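Local coordinates for uncharacterized conserved protein (Staphylococcus epidermidis, PDB 3FRM) that is of unknown function but probably is a GNAT-type acyltransferase that uses acetyl-CoA or a related acyl-CoA on an unidentified acceptor, at residues 89-92 against 96-99; 101-106 against 234-239. One frame throughout, in Å; residues are numbered along the deposited sequence.

Contact 1. Residues 89-92 against 96-99; sequences KIRE and QIGV
I90 and I97 make the main apolar contact between helix residues 89-92 and strand residues 96-99. CG2 of I90 lies 3.7 Å from CD1 of I97, and the same methyl is 3.8 Å from CG1 of I97. The touching atoms are the short branch of I90 and the outer end of I97. The two side chains cross at about a right angle. I97 reaches the helix because its longer branch is fully extended at chi2 (-176°). A looser contact adds the aliphatic part of R91, whose CD is 4.4 Å from I97 CD1. The patch is small, about 112 Å² in all.

Helix 84-92 is the connection of a beta-alpha-beta crossover. It joins strand 72-75 to the parallel strand 96-105, and strand 241-251 lies between the two. I90 and I97 thus meet where the crossover helix returns to the sheet through a three-residue turn. The same core includes W53 of helix 50-66, F76, F95 and I249, all against I90, while Y247 touches I97.

The charged groups stay off this patch. K89 NZ and E92 OE2 form a salt bridge of 3.4 Å within the helix. R91 and I97 also pack on E198 and H201 of the second subunit, respectively.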
loop_
_atom_site.group_PDB
_atom_site.type_symbol
_atom_site.label_atom_id
_atom_site.label_comp_id
_atom_site.label_asym_id
_atom_site.label_seq_id
_atom_site.Cartn_x
_atom_site.Cartn_y
_atom_site.Cartn_z
ATOM N N LYS A 89 14.801 -17.916 -10.621
ATOM C CA LYS A 89 16.155 -17.448 -10.752
ATOM C C LYS A 89 16.407 -16.111 -10.006
ATOM O O LYS A 89 17.458 -15.934 -9.324
ATOM C CB LYS A 89 16.496 -17.273 -12.214
ATOM C CG LYS A 89 17.957 -16.933 -12.427
ATOM C CD LYS A 89 18.762 -18.161 -12.779
ATOM C CE LYS A 89 18.793 -19.149 -11.679
ATOM N NZ LYS A 89 19.126 -20.447 -12.285
ATOM N N ILE A 90 15.442 -15.193 -10.180
ATOM C CA ILE A 90 15.475 -13.889 -9.575
ATOM C C ILE A 90 15.650 -13.994 -8.083
ATOM O O ILE A 90 16.526 -13.323 -7.515
ATOM C CB ILE A 90 14.197 -13.035 -9.921
ATOM C CG1 ILE A 90 14.282 -12.497 -11.351
ATOM C CG2 ILE A 90 14.087 -11.829 -9.012
ATOM C CD1 ILE A 90 12.948 -12.106 -11.943
ATOM N N ARG A 91 14.820 -14.803 -7.432
ATOM C CA ARG A 91 15.008 -15.056 -6.003
ATOM C C ARG A 91 16.389 -15.639 -5.709
ATOM O O ARG A 91 17.054 -15.154 -4.844
ATOM C CB ARG A 91 13.907 -15.940 -5.410
ATOM C CG ARG A 91 12.806 -15.107 -4.751
ATOM C CD ARG A 91 11.408 -15.647 -5.048
ATOM N NE ARG A 91 11.478 -17.098 -5.211
ATOM C CZ ARG A 91 10.739 -17.801 -6.067
ATOM N NH1 ARG A 91 9.855 -17.166 -6.837
ATOM N NH2 ARG A 91 10.911 -19.127 -6.160
ATOM N N GLU A 92 16.841 -16.622 -6.471
ATOM C CA GLU A 92 18.159 -17.295 -6.193
ATOM C C GLU A 92 19.339 -16.362 -6.326
ATOM O O GLU A 92 20.371 -16.570 -5.695
ATOM C CB GLU A 92 18.339 -18.507 -7.125
ATOM C CG GLU A 92 19.664 -19.230 -7.063
ATOM C CD GLU A 92 19.928 -20.114 -8.296
ATOM O OE1 GLU A 92 21.113 -20.259 -8.678
ATOM O OE2 GLU A 92 18.962 -20.656 -8.901
ATOM N N GLN A 96 15.525 -8.144 -4.835
ATOM C CA GLN A 96 14.264 -7.751 -4.255
ATOM C C GLN A 96 13.242 -7.588 -5.391
ATOM O O GLN A 96 13.523 -6.916 -6.395
ATOM C CB GLN A 96 14.397 -6.387 -3.613
ATOM C CG GLN A 96 15.570 -6.128 -2.651
ATOM C CD GLN A 96 15.757 -4.587 -2.392
ATOM O OE1 GLN A 96 14.800 -3.788 -2.548
ATOM N NE2 GLN A 96 16.983 -4.175 -2.037
ATOM N N ILE A 97 12.043 -8.128 -5.212
ATOM C CA ILE A 97 10.989 -8.026 -6.222
ATOM C C ILE A 97 9.961 -7.037 -5.759
ATOM O O ILE A 97 9.555 -7.100 -4.618
ATOM C CB ILE A 97 10.320 -9.361 -6.418
ATOM C CG1 ILE A 97 11.395 -10.372 -6.773
ATOM C CG2 ILE A 97 9.290 -9.320 -7.548
ATOM C CD1 ILE A 97 10.857 -11.785 -7.111
ATOM N N GLY A 98 9.524 -6.114 -6.611
ATOM C CA GLY A 98 8.443 -5.258 -6.221
ATOM C C GLY A 98 7.557 -4.934 -7.409
ATOM O O GLY A 98 7.785 -5.433 -8.496
ATOM N N VAL A 99 6.557 -4.092 -7.200
ATOM C CA VAL A 99 5.617 -3.719 -8.236
ATOM C C VAL A 99 5.474 -2.198 -8.258
ATOM O O VAL A 99 5.327 -1.531 -7.199
ATOM C CB VAL A 99 4.279 -4.385 -7.961
ATOM C CG1 VAL A 99 3.170 -3.886 -8.921
ATOM C CG2 VAL A 99 4.416 -5.909 -8.108
#

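Contact 2. Residues 101-106 against 234-239. With SO4 (sulfate ion), chain H.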
loop_
_atom_site.group_PDB
_atom_site.type_symbol
_atom_site.label_atom_id
_atom_site.label_comp_id
_atom_site.label_asym_id
_atom_site.label_seq_id
_atom_site.Cartn_x
_atom_site.Cartn_y
_atom_site.Cartn_z
ATOM N N GLU A 101 3.058 0.778 -9.636
ATOM C CA GLU A 101 1.645 0.943 -10.001
ATOM C C GLU A 101 1.417 2.310 -10.619
ATOM O O GLU A 101 1.838 3.346 -10.039
ATOM C CB GLU A 101 0.786 0.883 -8.758
ATOM C CG GLU A 101 0.537 -0.512 -8.299
ATOM C CD GLU A 101 0.000 -0.606 -6.866
ATOM O OE1 GLU A 101 -0.361 -1.747 -6.462
ATOM O OE2 GLU A 101 -0.082 0.437 -6.153
ATOM N N LEU A 102 0.790 2.320 -11.789
ATOM C CA LEU A 102 0.457 3.572 -12.425
ATOM C C LEU A 102 -0.943 4.067 -11.995
ATOM O O LEU A 102 -1.938 3.353 -12.187
ATOM C CB LEU A 102 0.502 3.421 -13.944
ATOM C CG LEU A 102 0.081 4.666 -14.746
ATOM C CD1 LEU A 102 1.156 5.793 -14.643
ATOM C CD2 LEU A 102 -0.158 4.287 -16.241
ATOM N N TYR A 103 -1.001 5.268 -11.402
ATOM C CA TYR A 103 -2.285 5.953 -11.067
ATOM C C TYR A 103 -2.578 7.152 -11.932
ATOM O O TYR A 103 -1.692 7.923 -12.294
ATOM C CB TYR A 103 -2.346 6.356 -9.581
ATOM C CG TYR A 103 -2.346 5.149 -8.687
ATOM C CD1 TYR A 103 -3.514 4.451 -8.431
ATOM C CD2 TYR A 103 -1.156 4.616 -8.208
ATOM C CE1 TYR A 103 -3.514 3.309 -7.656
ATOM C CE2 TYR A 103 -1.142 3.480 -7.415
ATOM C CZ TYR A 103 -2.328 2.840 -7.133
ATOM O OH TYR A 103 -2.324 1.685 -6.362
ATOM N N VAL A 104 -3.853 7.332 -12.249
ATOM C CA VAL A 104 -4.226 8.404 -13.145
ATOM C C VAL A 104 -5.423 9.139 -12.586
ATOM O O VAL A 104 -6.253 8.529 -11.935
ATOM C CB VAL A 104 -4.533 7.821 -14.543
ATOM C CG1 VAL A 104 -5.960 7.255 -14.599
ATOM C CG2 VAL A 104 -4.429 8.883 -15.590
ATOM N N ILE A 105 -5.525 10.444 -12.847
ATOM C CA ILE A 105 -6.707 11.203 -12.488
ATOM C C ILE A 105 -6.937 12.387 -13.451
ATOM O O ILE A 105 -5.992 12.875 -14.057
ATOM C CB ILE A 105 -6.664 11.659 -11.022
ATOM C CG1 ILE A 105 -8.104 12.025 -10.590
ATOM C CG2 ILE A 105 -5.690 12.817 -10.864
ATOM C CD1 ILE A 105 -8.318 12.461 -9.116
ATOM N N GLU A 106 -8.194 12.813 -13.630
ATOM C CA GLU A 106 -8.509 14.062 -14.416
ATOM C C GLU A 106 -8.254 15.270 -13.556
ATOM O O GLU A 106 -8.559 15.202 -12.378
ATOM C CB GLU A 106 -9.977 14.106 -14.942
ATOM C CG GLU A 106 -10.663 12.737 -14.940
ATOM C CD GLU A 106 -11.432 12.316 -16.232
ATOM O OE1 GLU A 106 -11.009 11.294 -16.857
ATOM O OE2 GLU A 106 -12.491 12.934 -16.600
HETATM N N MSE A 234 -3.680 7.878 0.438
HETATM C CA MSE A 234 -4.113 9.212 0.135
HETATM C C MSE A 234 -4.535 9.322 -1.333
HETATM O O MSE A 234 -5.618 9.826 -1.642
HETATM C CB MSE A 234 -3.015 10.241 0.487
HETATM C CG MSE A 234 -3.545 11.650 0.301
HETATM SE SE MSE A 234 -2.172 13.015 0.159
HETATM C CE MSE A 234 -1.113 12.689 1.821
ATOM N N TYR A 235 -3.703 8.790 -2.224
ATOM C CA TYR A 235 -4.087 8.792 -3.621
ATOM C C TYR A 235 -5.468 8.219 -3.871
ATOM O O TYR A 235 -6.265 8.829 -4.581
ATOM C CB TYR A 235 -3.069 8.093 -4.477
ATOM C CG TYR A 235 -1.684 8.691 -4.358
ATOM C CD1 TYR A 235 -1.493 10.088 -4.138
ATOM C CD2 TYR A 235 -0.542 7.872 -4.489
ATOM C CE1 TYR A 235 -0.169 10.642 -4.044
ATOM C CE2 TYR A 235 0.713 8.405 -4.386
ATOM C CZ TYR A 235 0.901 9.790 -4.176
ATOM O OH TYR A 235 2.183 10.258 -4.097
ATOM N N LEU A 236 -5.754 7.061 -3.289
ATOM C CA LEU A 236 -7.040 6.380 -3.528
ATOM C C LEU A 236 -8.213 7.217 -3.006
ATOM O O LEU A 236 -9.141 7.528 -3.753
ATOM C CB LEU A 236 -7.051 5.006 -2.862
ATOM C CG LEU A 236 -6.085 3.934 -3.377
ATOM C CD1 LEU A 236 -6.881 2.683 -3.560
ATOM C CD2 LEU A 236 -5.521 4.300 -4.704
ATOM N N ARG A 237 -8.145 7.589 -1.734
ATOM C CA ARG A 237 -9.146 8.442 -1.101
ATOM C C ARG A 237 -9.337 9.717 -1.896
ATOM O O ARG A 237 -10.428 10.277 -1.929
ATOM C CB ARG A 237 -8.711 8.812 0.321
ATOM C CG ARG A 237 -9.516 9.936 0.874
ATOM C CD ARG A 237 -9.192 10.151 2.343
ATOM N NE ARG A 237 -7.791 9.902 2.649
ATOM C CZ ARG A 237 -6.909 10.869 2.871
ATOM N NH1 ARG A 237 -7.308 12.149 2.816
ATOM N NH2 ARG A 237 -5.637 10.558 3.147
ATOM N N GLN A 238 -8.248 10.167 -2.517
ATOM C CA GLN A 238 -8.272 11.335 -3.369
ATOM C C GLN A 238 -8.954 11.120 -4.738
ATOM O O GLN A 238 -9.223 12.076 -5.414
ATOM C CB GLN A 238 -6.856 11.895 -3.526
ATOM C CG GLN A 238 -6.673 13.153 -2.795
ATOM C CD GLN A 238 -5.249 13.423 -2.339
ATOM O OE1 GLN A 238 -5.047 14.221 -1.424
ATOM N NE2 GLN A 238 -4.269 12.775 -2.945
ATOM N N GLY A 239 -9.196 9.884 -5.158
ATOM C CA GLY A 239 -9.887 9.637 -6.412
ATOM C C GLY A 239 -9.041 9.080 -7.564
ATOM O O GLY A 239 -9.578 8.858 -8.666
HETATM S S SO4 H . -4.877 15.187 3.273
HETATM O O1 SO4 H . -5.814 15.397 2.171
HETATM O O2 SO4 H . -4.517 13.780 3.195
HETATM O O3 SO4 H . -3.750 16.085 3.066
HETATM O O4 SO4 H . -5.523 15.414 4.567
#
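L236 and Y103 meet most closely at CD2 of L236 and CE1 of the Y103 ring, 3.7 Å apart and at a slant. The CB of L236 does not aim at the strand, but the leucine bends back so that its end comes nearer. I105 faces the end of the helix instead. Its CG1 is anti to the backbone N (chi1 -161°), and the extended chain brings CD1 to 3.8 Å from both Q238 O and G239 C. G239 has positive phi (109°) and closes a Schellman motif, with G239 N bonded to L236 O at 2.7 Å.

R237 turns to the other side of the helix. The edge of its guanidinium meets a sulfate, with NH1 3.3 Å from O2 and a weak bond from NH2 to the same oxygen. G203 N and S206 N also bind this ion. That cradle is consistent with the pyrophosphate site for coenzyme A in GNAT enzymes. L236 and Y103 also pack on Y103 and L236 of the second subunit. The strand meets the helix by van der Waals packing on leucine and helix-end backbone, while R237 offers its charge to an anion away from it.

From the N terminus, helix 84-92 comes first, and contact 1 closes a very short loop as the chain turns into strand 96-105. The same strand then runs on into contact 2, which closes a long loop of 127 residues, ending at helix 232-237. The two are in series, neither nesting nor crossing, with centres about 26 Å apart. Contact 1 ties the strand to a helix of its own DUF5613 region. Contact 2 ties it to the GNAT region, where the strand lies between strands 221-225 and 241-251, antiparallel to both. One strand therefore serves both halves of the chain, and both contacts touch the second subunit.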